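Local coordinates for protein Phthiocerol/phthiodiolone dimycocerosyl transferase (Mycobacterium tuberculosis, PDB 1Q9J) that probably esterifies phthiocerol, phthiodiolone and phenolphthiocerol with mycocerosic acids taken directly from mycocerosic acid synthase, the last step in making dimycocerosate lipids, at residues P51-Q59 against D99-L107; I28-A38 against V136-V147. All blocks are in the same frame, centred on the assembly; numbering follows the deposited sequence.

Contact 1 (P51-Q59 against D99-L107); sequences PVLASHLEQ and DQSVSLLHL
L57 N of strand 55-59 gives its hydrogen to Q100 O, in the loop that leads into strand 105-110, at 3.0 Å. The bond is straight, 167° at the hydrogen, although the donor stands well above the carbonyl plane. One residue further on, L57 O takes a CA-H contact from S101 CA at 3.2 Å. The backbone of L57 thus meets the loop with both its N-H and its C=O. The loop is itself folded back tightly, with D99 O accepting from both V102 N and S103 N.

The second kind of meeting is aromatic and polar. H56 extends its CB toward the loop, and its ring lies obliquely beside the carbonyl oxygens of Q100, S101 and V102. CG sits between the backbone N and carbonyl carbon (chi1 61°). E58 OE2 accepts from NE2 at 2.6 Å, lying in the plane of the imidazole and using its anti lone pair. ND1 is bonded to D70, so each ring nitrogen has a carboxylate partner, and the two together fix the ring's rotation.

Leucine side chains cover the rest. L104 lays CG against S55 O and brings CD1 to 3.6 Å from S55 OG, a hydroxyl already donating to V52 O at 3.0 Å. CD1 of L57 rests on the chain of Q100, 3.8 Å from its CB. At the other end L105 swings CG anti to its backbone N (chi1 -180°), and its CD2 makes an apolar contact with L53 CB at 3.7 Å; L47 and F43 of helix 36-49 adjoin this pair.

With carboxylates at both nitrogens and carbonyl oxygens beside the ring, H56 is probably inclined toward the protonated form, a positive charge well suited to this oxygen-rich setting.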
loop_
_atom_site.group_PDB
_atom_site.type_symbol
_atom_site.label_atom_id
_atom_site.label_comp_id
_atom_site.label_asym_id
_atom_site.label_seq_id
_atom_site.Cartn_x
_atom_site.Cartn_y
_atom_site.Cartn_z
ATOM N N PRO A 51 20.191 2.465 5.707
ATOM C CA PRO A 51 20.384 2.670 7.141
ATOM C C PRO A 51 19.327 3.456 7.906
ATOM O O PRO A 51 19.387 3.533 9.129
ATOM C CB PRO A 51 21.777 3.304 7.212
ATOM C CG PRO A 51 21.904 4.007 5.915
ATOM C CD PRO A 51 21.333 3.004 4.946
ATOM N N VAL A 52 18.349 4.021 7.212
ATOM C CA VAL A 52 17.313 4.779 7.915
ATOM C C VAL A 52 16.395 3.797 8.663
ATOM O O VAL A 52 15.932 4.076 9.771
ATOM C CB VAL A 52 16.449 5.600 6.946
ATOM C CG1 VAL A 52 15.734 6.698 7.699
ATOM C CG2 VAL A 52 17.304 6.191 5.883
ATOM N N LEU A 53 16.134 2.659 8.026
ATOM C CA LEU A 53 15.292 1.624 8.588
ATOM C C LEU A 53 15.771 1.218 9.980
ATOM O O LEU A 53 15.015 0.630 10.777
ATOM C CB LEU A 53 15.284 0.399 7.678
ATOM C CG LEU A 53 14.863 0.729 6.258
ATOM C CD1 LEU A 53 14.976 -0.493 5.362
ATOM C CD2 LEU A 53 13.451 1.248 6.281
ATOM N N ALA A 54 17.020 1.541 10.285
ATOM C CA ALA A 54 17.562 1.202 11.579
ATOM C C ALA A 54 17.301 2.310 12.563
ATOM O O ALA A 54 18.223 2.814 13.188
ATOM C CB ALA A 54 19.048 0.968 11.461
ATOM N N SER A 55 16.048 2.691 12.720
ATOM C CA SER A 55 15.760 3.755 13.655
ATOM C C SER A 55 14.412 3.559 14.311
ATOM O O SER A 55 13.809 2.498 14.199
ATOM C CB SER A 55 15.751 5.079 12.925
ATOM O OG SER A 55 14.556 5.196 12.169
ATOM N N HIS A 56 13.953 4.606 14.987
ATOM C CA HIS A 56 12.681 4.585 15.673
ATOM C C HIS A 56 12.179 6.007 15.790
ATOM O O HIS A 56 12.893 6.950 15.451
ATOM C CB HIS A 56 12.824 3.982 17.064
ATOM C CG HIS A 56 13.747 4.740 17.961
ATOM N ND1 HIS A 56 15.099 4.475 18.035
ATOM C CD2 HIS A 56 13.522 5.786 18.791
ATOM C CE1 HIS A 56 15.665 5.328 18.870
ATOM N NE2 HIS A 56 14.730 6.134 19.342
ATOM N N LEU A 57 10.953 6.158 16.284
ATOM C CA LEU A 57 10.339 7.473 16.424
ATOM C C LEU A 57 10.243 7.927 17.866
ATOM O O LEU A 57 10.010 7.123 18.761
ATOM C CB LEU A 57 8.936 7.458 15.836
ATOM C CG LEU A 57 8.799 7.234 14.343
ATOM C CD1 LEU A 57 7.440 6.657 14.073
ATOM C CD2 LEU A 57 9.033 8.524 13.595
ATOM N N GLU A 58 10.402 9.228 18.065
ATOM C CA GLU A 58 10.319 9.835 19.378
ATOM C C GLU A 58 9.539 11.129 19.225
ATOM O O GLU A 58 9.930 11.987 18.447
ATOM C CB GLU A 58 11.720 10.120 19.908
ATOM C CG GLU A 58 12.481 8.865 20.302
ATOM C CD GLU A 58 13.845 9.173 20.909
ATOM O OE1 GLU A 58 14.022 10.301 21.426
ATOM O OE2 GLU A 58 14.721 8.279 20.883
ATOM N N GLN A 59 8.430 11.266 19.943
ATOM C CA GLN A 59 7.643 12.481 19.828
ATOM C C GLN A 59 8.329 13.636 20.543
ATOM O O GLN A 59 8.469 13.631 21.767
ATOM C CB GLN A 59 6.250 12.261 20.397
ATOM C CG GLN A 59 6.256 11.521 21.711
ATOM C CD GLN A 59 4.859 11.186 22.180
ATOM O OE1 GLN A 59 4.010 12.074 22.321
ATOM N NE2 GLN A 59 4.607 9.898 22.429
ATOM N N ASP A 99 6.597 -1.690 17.797
ATOM C CA ASP A 99 6.598 -0.443 18.542
ATOM C C ASP A 99 7.443 0.632 17.866
ATOM O O ASP A 99 8.652 0.468 17.722
ATOM C CB ASP A 99 7.134 -0.697 19.949
ATOM C CG ASP A 99 7.085 0.538 20.820
ATOM O OD1 ASP A 99 7.602 0.492 21.954
ATOM O OD2 ASP A 99 6.522 1.555 20.378
ATOM N N GLN A 100 6.798 1.724 17.460
ATOM C CA GLN A 100 7.474 2.848 16.810
ATOM C C GLN A 100 8.695 3.334 17.568
ATOM O O GLN A 100 9.767 3.514 16.990
ATOM C CB GLN A 100 6.550 4.047 16.695
ATOM C CG GLN A 100 5.329 3.841 15.874
ATOM C CD GLN A 100 4.497 5.110 15.802
ATOM O OE1 GLN A 100 3.667 5.270 14.913
ATOM N NE2 GLN A 100 4.719 6.021 16.750
ATOM N N SER A 101 8.504 3.582 18.861
ATOM C CA SER A 101 9.559 4.084 19.738
ATOM C C SER A 101 10.754 3.155 19.801
ATOM O O SER A 101 11.830 3.561 20.227
ATOM C CB SER A 101 9.006 4.282 21.139
ATOM O OG SER A 101 8.398 3.091 21.586
ATOM N N VAL A 102 10.571 1.916 19.360
ATOM C CA VAL A 102 11.657 0.954 19.388
ATOM C C VAL A 102 12.286 0.635 18.033
ATOM O O VAL A 102 13.424 0.998 17.785
ATOM C CB VAL A 102 11.190 -0.368 20.037
ATOM C CG1 VAL A 102 12.343 -1.362 20.095
ATOM C CG2 VAL A 102 10.642 -0.097 21.428
ATOM N N SER A 103 11.550 -0.044 17.161
ATOM C CA SER A 103 12.069 -0.434 15.847
ATOM C C SER A 103 11.044 -0.113 14.752
ATOM O O SER A 103 9.857 0.050 15.040
ATOM C CB SER A 103 12.379 -1.938 15.878
ATOM O OG SER A 103 12.852 -2.431 14.647
ATOM N N LEU A 104 11.476 -0.012 13.499
ATOM C CA LEU A 104 10.522 0.278 12.419
ATOM C C LEU A 104 10.576 -0.797 11.352
ATOM O O LEU A 104 9.885 -0.710 10.346
ATOM C CB LEU A 104 10.839 1.622 11.775
ATOM C CG LEU A 104 10.808 2.828 12.712
ATOM C CD1 LEU A 104 11.141 4.088 11.925
ATOM C CD2 LEU A 104 9.434 2.948 13.340
ATOM N N LEU A 105 11.394 -1.814 11.590
ATOM C CA LEU A 105 11.552 -2.892 10.637
ATOM C C LEU A 105 11.763 -4.218 11.378
ATOM O O LEU A 105 12.515 -4.288 12.362
ATOM C CB LEU A 105 12.744 -2.587 9.728
ATOM C CG LEU A 105 13.097 -3.597 8.635
ATOM C CD1 LEU A 105 11.957 -3.717 7.637
ATOM C CD2 LEU A 105 14.366 -3.164 7.947
ATOM N N HIS A 106 11.097 -5.262 10.886
ATOM C CA HIS A 106 11.166 -6.600 11.466
ATOM C C HIS A 106 11.048 -7.650 10.360
ATOM O O HIS A 106 10.103 -7.618 9.562
ATOM C CB HIS A 106 10.027 -6.803 12.479
ATOM C CG HIS A 106 10.219 -6.072 13.776
ATOM N ND1 HIS A 106 11.210 -6.398 14.672
ATOM C CD2 HIS A 106 9.539 -5.039 14.327
ATOM C CE1 HIS A 106 11.135 -5.597 15.724
ATOM N NE2 HIS A 106 10.131 -4.764 15.539
ATOM N N LEU A 107 12.012 -8.565 10.294
ATOM C CA LEU A 107 11.962 -9.637 9.300
ATOM C C LEU A 107 11.682 -10.939 10.044
ATOM O O LEU A 107 12.558 -11.487 10.706
ATOM C CB LEU A 107 13.280 -9.751 8.520
ATOM C CG LEU A 107 13.245 -10.868 7.464
ATOM C CD1 LEU A 107 11.993 -10.720 6.608
ATOM C CD2 LEU A 107 14.492 -10.833 6.593
#

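Contact 2 (I28-A38 against V136-V147)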
loop_
_atom_site.group_PDB
_atom_site.type_symbol
_atom_site.label_atom_id
_atom_site.label_comp_id
_atom_site.label_asym_id
_atom_site.label_seq_id
_atom_site.Cartn_x
_atom_site.Cartn_y
_atom_site.Cartn_z
ATOM N N ILE A 28 5.180 -13.658 2.398
ATOM C CA ILE A 28 5.367 -14.534 1.267
ATOM C C ILE A 28 5.337 -15.978 1.765
ATOM O O ILE A 28 6.199 -16.394 2.551
ATOM C CB ILE A 28 6.735 -14.296 0.591
ATOM C CG1 ILE A 28 6.856 -12.862 0.116
ATOM C CG2 ILE A 28 6.913 -15.248 -0.562
ATOM C CD1 ILE A 28 7.424 -11.903 1.157
ATOM N N GLN A 29 4.345 -16.736 1.312
ATOM C CA GLN A 29 4.231 -18.135 1.692
ATOM C C GLN A 29 5.229 -18.902 0.826
ATOM O O GLN A 29 5.154 -18.840 -0.393
ATOM C CB GLN A 29 2.810 -18.626 1.417
ATOM C CG GLN A 29 2.611 -20.081 1.752
ATOM C CD GLN A 29 3.175 -20.436 3.115
ATOM O OE1 GLN A 29 2.804 -19.833 4.126
ATOM N NE2 GLN A 29 4.082 -21.416 3.151
ATOM N N LEU A 30 6.166 -19.619 1.435
ATOM C CA LEU A 30 7.141 -20.347 0.633
ATOM C C LEU A 30 7.015 -21.869 0.680
ATOM O O LEU A 30 6.260 -22.433 1.480
ATOM C CB LEU A 30 8.558 -19.949 1.045
ATOM C CG LEU A 30 8.846 -18.448 0.989
ATOM C CD1 LEU A 30 10.239 -18.159 1.528
ATOM C CD2 LEU A 30 8.714 -17.970 -0.443
ATOM N N ARG A 31 7.764 -22.515 -0.211
ATOM C CA ARG A 31 7.813 -23.966 -0.323
ATOM C C ARG A 31 9.210 -24.360 -0.765
ATOM O O ARG A 31 9.627 -24.064 -1.884
ATOM C CB ARG A 31 6.792 -24.493 -1.332
ATOM C CG ARG A 31 6.997 -25.979 -1.639
ATOM C CD ARG A 31 5.733 -26.630 -2.162
ATOM N NE ARG A 31 5.464 -26.300 -3.553
ATOM C CZ ARG A 31 4.245 -26.118 -4.050
ATOM N NH1 ARG A 31 3.184 -26.227 -3.258
ATOM N NH2 ARG A 31 4.084 -25.835 -5.340
ATOM N N GLY A 32 9.936 -25.029 0.122
ATOM C CA GLY A 32 11.294 -25.435 -0.191
ATOM C C GLY A 32 12.210 -25.200 0.993
ATOM O O GLY A 32 11.750 -25.005 2.121
ATOM N N VAL A 33 13.512 -25.206 0.735
ATOM C CA VAL A 33 14.502 -25.015 1.791
ATOM C C VAL A 33 15.011 -23.576 1.932
ATOM O O VAL A 33 15.671 -23.043 1.042
ATOM C CB VAL A 33 15.704 -25.961 1.574
ATOM C CG1 VAL A 33 16.718 -25.800 2.701
ATOM C CG2 VAL A 33 15.204 -27.397 1.504
ATOM N N ILE A 34 14.697 -22.968 3.072
ATOM C CA ILE A 34 15.103 -21.606 3.385
ATOM C C ILE A 34 16.469 -21.611 4.066
ATOM O O ILE A 34 16.577 -21.964 5.233
ATOM C CB ILE A 34 14.073 -20.928 4.331
ATOM C CG1 ILE A 34 12.821 -20.551 3.560
ATOM C CG2 ILE A 34 14.671 -19.701 4.983
ATOM C CD1 ILE A 34 12.025 -21.725 3.102
ATOM N N ASP A 35 17.511 -21.234 3.332
ATOM C CA ASP A 35 18.865 -21.195 3.884
ATOM C C ASP A 35 19.003 -19.983 4.805
ATOM O O ASP A 35 19.667 -19.000 4.473
ATOM C CB ASP A 35 19.886 -21.133 2.740
ATOM C CG ASP A 35 21.308 -20.856 3.216
ATOM O OD1 ASP A 35 22.247 -20.982 2.393
ATOM O OD2 ASP A 35 21.502 -20.499 4.400
ATOM N N VAL A 36 18.373 -20.072 5.972
ATOM C CA VAL A 36 18.379 -18.996 6.961
ATOM C C VAL A 36 19.672 -18.166 7.060
ATOM O O VAL A 36 19.606 -16.935 7.108
ATOM C CB VAL A 36 18.012 -19.541 8.380
ATOM C CG1 VAL A 36 17.996 -18.401 9.401
ATOM C CG2 VAL A 36 16.643 -20.214 8.341
ATOM N N ASP A 37 20.836 -18.815 7.102
ATOM C CA ASP A 37 22.100 -18.077 7.203
ATOM C C ASP A 37 22.255 -17.052 6.081
ATOM O O ASP A 37 22.639 -15.901 6.324
ATOM C CB ASP A 37 23.302 -19.036 7.182
ATOM C CG ASP A 37 23.552 -19.709 8.532
ATOM O OD1 ASP A 37 23.023 -19.214 9.556
ATOM O OD2 ASP A 37 24.293 -20.723 8.567
ATOM N N ALA A 38 21.964 -17.484 4.855
ATOM C CA ALA A 38 22.056 -16.628 3.674
ATOM C C ALA A 38 20.991 -15.540 3.719
ATOM O O ALA A 38 21.239 -14.406 3.326
ATOM C CB ALA A 38 21.882 -17.467 2.412
ATOM N N VAL A 136 11.230 -5.210 -0.466
ATOM C CA VAL A 136 10.864 -6.625 -0.451
ATOM C C VAL A 136 11.518 -7.339 -1.635
ATOM O O VAL A 136 11.989 -8.471 -1.527
ATOM C CB VAL A 136 9.334 -6.785 -0.581
ATOM C CG1 VAL A 136 8.949 -8.251 -0.615
ATOM C CG2 VAL A 136 8.640 -6.046 0.544
ATOM N N ASP A 137 11.533 -6.671 -2.777
ATOM C CA ASP A 137 12.122 -7.242 -3.971
ATOM C C ASP A 137 13.662 -7.272 -3.832
ATOM O O ASP A 137 14.326 -8.240 -4.208
ATOM C CB ASP A 137 11.653 -6.434 -5.187
ATOM C CG ASP A 137 12.404 -6.794 -6.448
ATOM O OD1 ASP A 137 13.369 -6.077 -6.768
ATOM O OD2 ASP A 137 12.038 -7.790 -7.115
ATOM N N GLU A 138 14.218 -6.217 -3.256
ATOM C CA GLU A 138 15.650 -6.162 -3.040
ATOM C C GLU A 138 16.083 -7.327 -2.136
ATOM O O GLU A 138 17.053 -8.039 -2.435
ATOM C CB GLU A 138 16.032 -4.855 -2.371
ATOM C CG GLU A 138 17.525 -4.608 -2.330
ATOM C CD GLU A 138 17.864 -3.277 -1.709
ATOM O OE1 GLU A 138 17.289 -2.240 -2.154
ATOM O OE2 GLU A 138 18.723 -3.273 -0.786
ATOM N N LEU A 139 15.363 -7.510 -1.029
ATOM C CA LEU A 139 15.656 -8.586 -0.088
ATOM C C LEU A 139 15.810 -9.935 -0.814
ATOM O O LEU A 139 16.858 -10.580 -0.715
ATOM C CB LEU A 139 14.537 -8.701 0.962
ATOM C CG LEU A 139 14.607 -9.934 1.892
ATOM C CD1 LEU A 139 15.755 -9.780 2.880
ATOM C CD2 LEU A 139 13.290 -10.075 2.634
ATOM N N PHE A 140 14.771 -10.354 -1.536
ATOM C CA PHE A 140 14.825 -11.611 -2.266
ATOM C C PHE A 140 15.913 -11.602 -3.348
ATOM O O PHE A 140 16.454 -12.654 -3.709
ATOM C CB PHE A 140 13.500 -11.912 -2.941
ATOM C CG PHE A 140 12.435 -12.447 -2.027
ATOM C CD1 PHE A 140 11.679 -11.588 -1.239
ATOM C CD2 PHE A 140 12.089 -13.797 -2.064
ATOM C CE1 PHE A 140 10.565 -12.060 -0.504
ATOM C CE2 PHE A 140 10.978 -14.289 -1.333
ATOM C CZ PHE A 140 10.216 -13.416 -0.560
ATOM N N SER A 141 16.230 -10.429 -3.882
ATOM C CA SER A 141 17.261 -10.356 -4.898
ATOM C C SER A 141 18.596 -10.679 -4.240
ATOM O O SER A 141 19.451 -11.314 -4.835
ATOM C CB SER A 141 17.308 -8.956 -5.522
ATOM O OG SER A 141 18.541 -8.746 -6.224
ATOM N N ARG A 142 18.758 -10.253 -2.996
ATOM C CA ARG A 142 19.999 -10.500 -2.281
ATOM C C ARG A 142 20.050 -11.918 -1.737
ATOM O O ARG A 142 21.122 -12.508 -1.625
ATOM C CB ARG A 142 20.160 -9.506 -1.137
ATOM C CG ARG A 142 19.811 -8.080 -1.532
ATOM C CD ARG A 142 20.348 -7.071 -0.541
ATOM N NE ARG A 142 21.706 -6.708 -0.881
ATOM C CZ ARG A 142 22.090 -5.479 -1.199
ATOM N NH1 ARG A 142 21.210 -4.487 -1.211
ATOM N NH2 ARG A 142 23.358 -5.251 -1.529
ATOM N N TYR A 143 18.896 -12.468 -1.385
ATOM C CA TYR A 143 18.864 -13.828 -0.879
ATOM C C TYR A 143 19.330 -14.759 -1.992
ATOM O O TYR A 143 20.193 -15.601 -1.780
ATOM C CB TYR A 143 17.452 -14.199 -0.449
ATOM C CG TYR A 143 17.329 -15.647 -0.052
ATOM C CD1 TYR A 143 17.934 -16.132 1.106
ATOM C CD2 TYR A 143 16.618 -16.539 -0.844
ATOM C CE1 TYR A 143 17.823 -17.478 1.464
ATOM C CE2 TYR A 143 16.500 -17.879 -0.499
ATOM C CZ TYR A 143 17.102 -18.341 0.656
ATOM O OH TYR A 143 16.955 -19.659 1.003
ATOM N N THR A 144 18.744 -14.599 -3.174
ATOM C CA THR A 144 19.121 -15.405 -4.328
ATOM C C THR A 144 20.633 -15.276 -4.578
ATOM O O THR A 144 21.303 -16.259 -4.882
ATOM C CB THR A 144 18.336 -14.966 -5.590
ATOM O OG1 THR A 144 16.935 -15.148 -5.366
ATOM C CG2 THR A 144 18.748 -15.788 -6.798
ATOM N N ASP A 145 21.174 -14.070 -4.440
ATOM C CA ASP A 145 22.602 -13.869 -4.634
ATOM C C ASP A 145 23.367 -14.402 -3.435
ATOM O O ASP A 145 24.570 -14.635 -3.511
ATOM C CB ASP A 145 22.938 -12.383 -4.806
ATOM C CG ASP A 145 22.405 -11.804 -6.101
ATOM O OD1 ASP A 145 22.542 -12.467 -7.155
ATOM O OD2 ASP A 145 21.866 -10.676 -6.062
ATOM N N ALA A 146 22.669 -14.579 -2.321
ATOM C CA ALA A 146 23.293 -15.076 -1.097
ATOM C C ALA A 146 23.389 -16.600 -1.099
ATOM O O ALA A 146 24.335 -17.168 -0.558
ATOM C CB ALA A 146 22.495 -14.608 0.113
ATOM N N VAL A 147 22.398 -17.250 -1.706
ATOM C CA VAL A 147 22.360 -18.705 -1.797
ATOM C C VAL A 147 23.140 -19.143 -3.035
ATOM O O VAL A 147 23.921 -20.089 -2.982
ATOM C CB VAL A 147 20.895 -19.222 -1.895
ATOM C CG1 VAL A 147 20.870 -20.692 -2.302
ATOM C CG2 VAL A 147 20.187 -19.040 -0.556
#
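F140, whose ring reaches across to I28, has a carbonyl oxygen gripped twice: T144 N at 3.1 Å and T144 OG1 at 3.0 Å come to F140 O from opposite faces of its plane. The hydroxyl of T144 is thereby turned back onto its own helix.

The ring of F140 bridges helix and strand. I28 and F140 approach from opposite directions, with I28 CG1 3.5 Å from F140 CZ. CD1 of I28 lies at the ring edge, in its plane, and L30 CD2 also comes to the edge, more distantly. Such a large side chain suits the spacing, since the axes of strand 28-31 and helix 136-147 pass 13.3 Å apart and run nearly parallel, 20° from each other.

A turn further along, Y143 reaches beyond the strand to the loop. CG anti to the backbone N (chi1 174°) carries the phenol across to the loop, where its OH accepts from D35 N at 2.9 Å, the donor lying in the ring plane. V147 CG2 lies above one face, offset toward the rim. D35 in turn caps helix 36-49, its OD2 accepting from A38 N at 3.1 Å, so Y143 holds the backbone of the N-cap residue just ahead of that helix. A38 then packs its methyl on A146 CB, 3.7 Å away.

L118 of strand 117-123 also touches F140, and I361 of strand 360-368 lies beside I28 and L30. Helix 129-148 therefore covers the five-stranded sheet, while the side chain of R142 touches A42, A45 and T49 of helix 36-49.

In the fold
Contact 1 and contact 2 lie with centres about 23 Å apart in the N-terminal half of this two-domain enzyme. The chain supplies 28-38 first, then 51-59 and 99-107, and 136-147 last. Helix 36-49 starts in contact 2 and leads toward strand 55-59 of contact 1. Strands 105-110 and 23-31 belong to one five-stranded sheet, and L107 CD2 meets L139 CD1 at 4.1 Å. Contact 1 lies beside H124, the probable proton acceptor, whose side chain is about 8 Å from that of Q100. Contact 2 packs helix 129-148 on the sheet and against the start of helix 36-49, with V136 about 11 Å, side chain to side chain, from D128, which probably helps organise the active site.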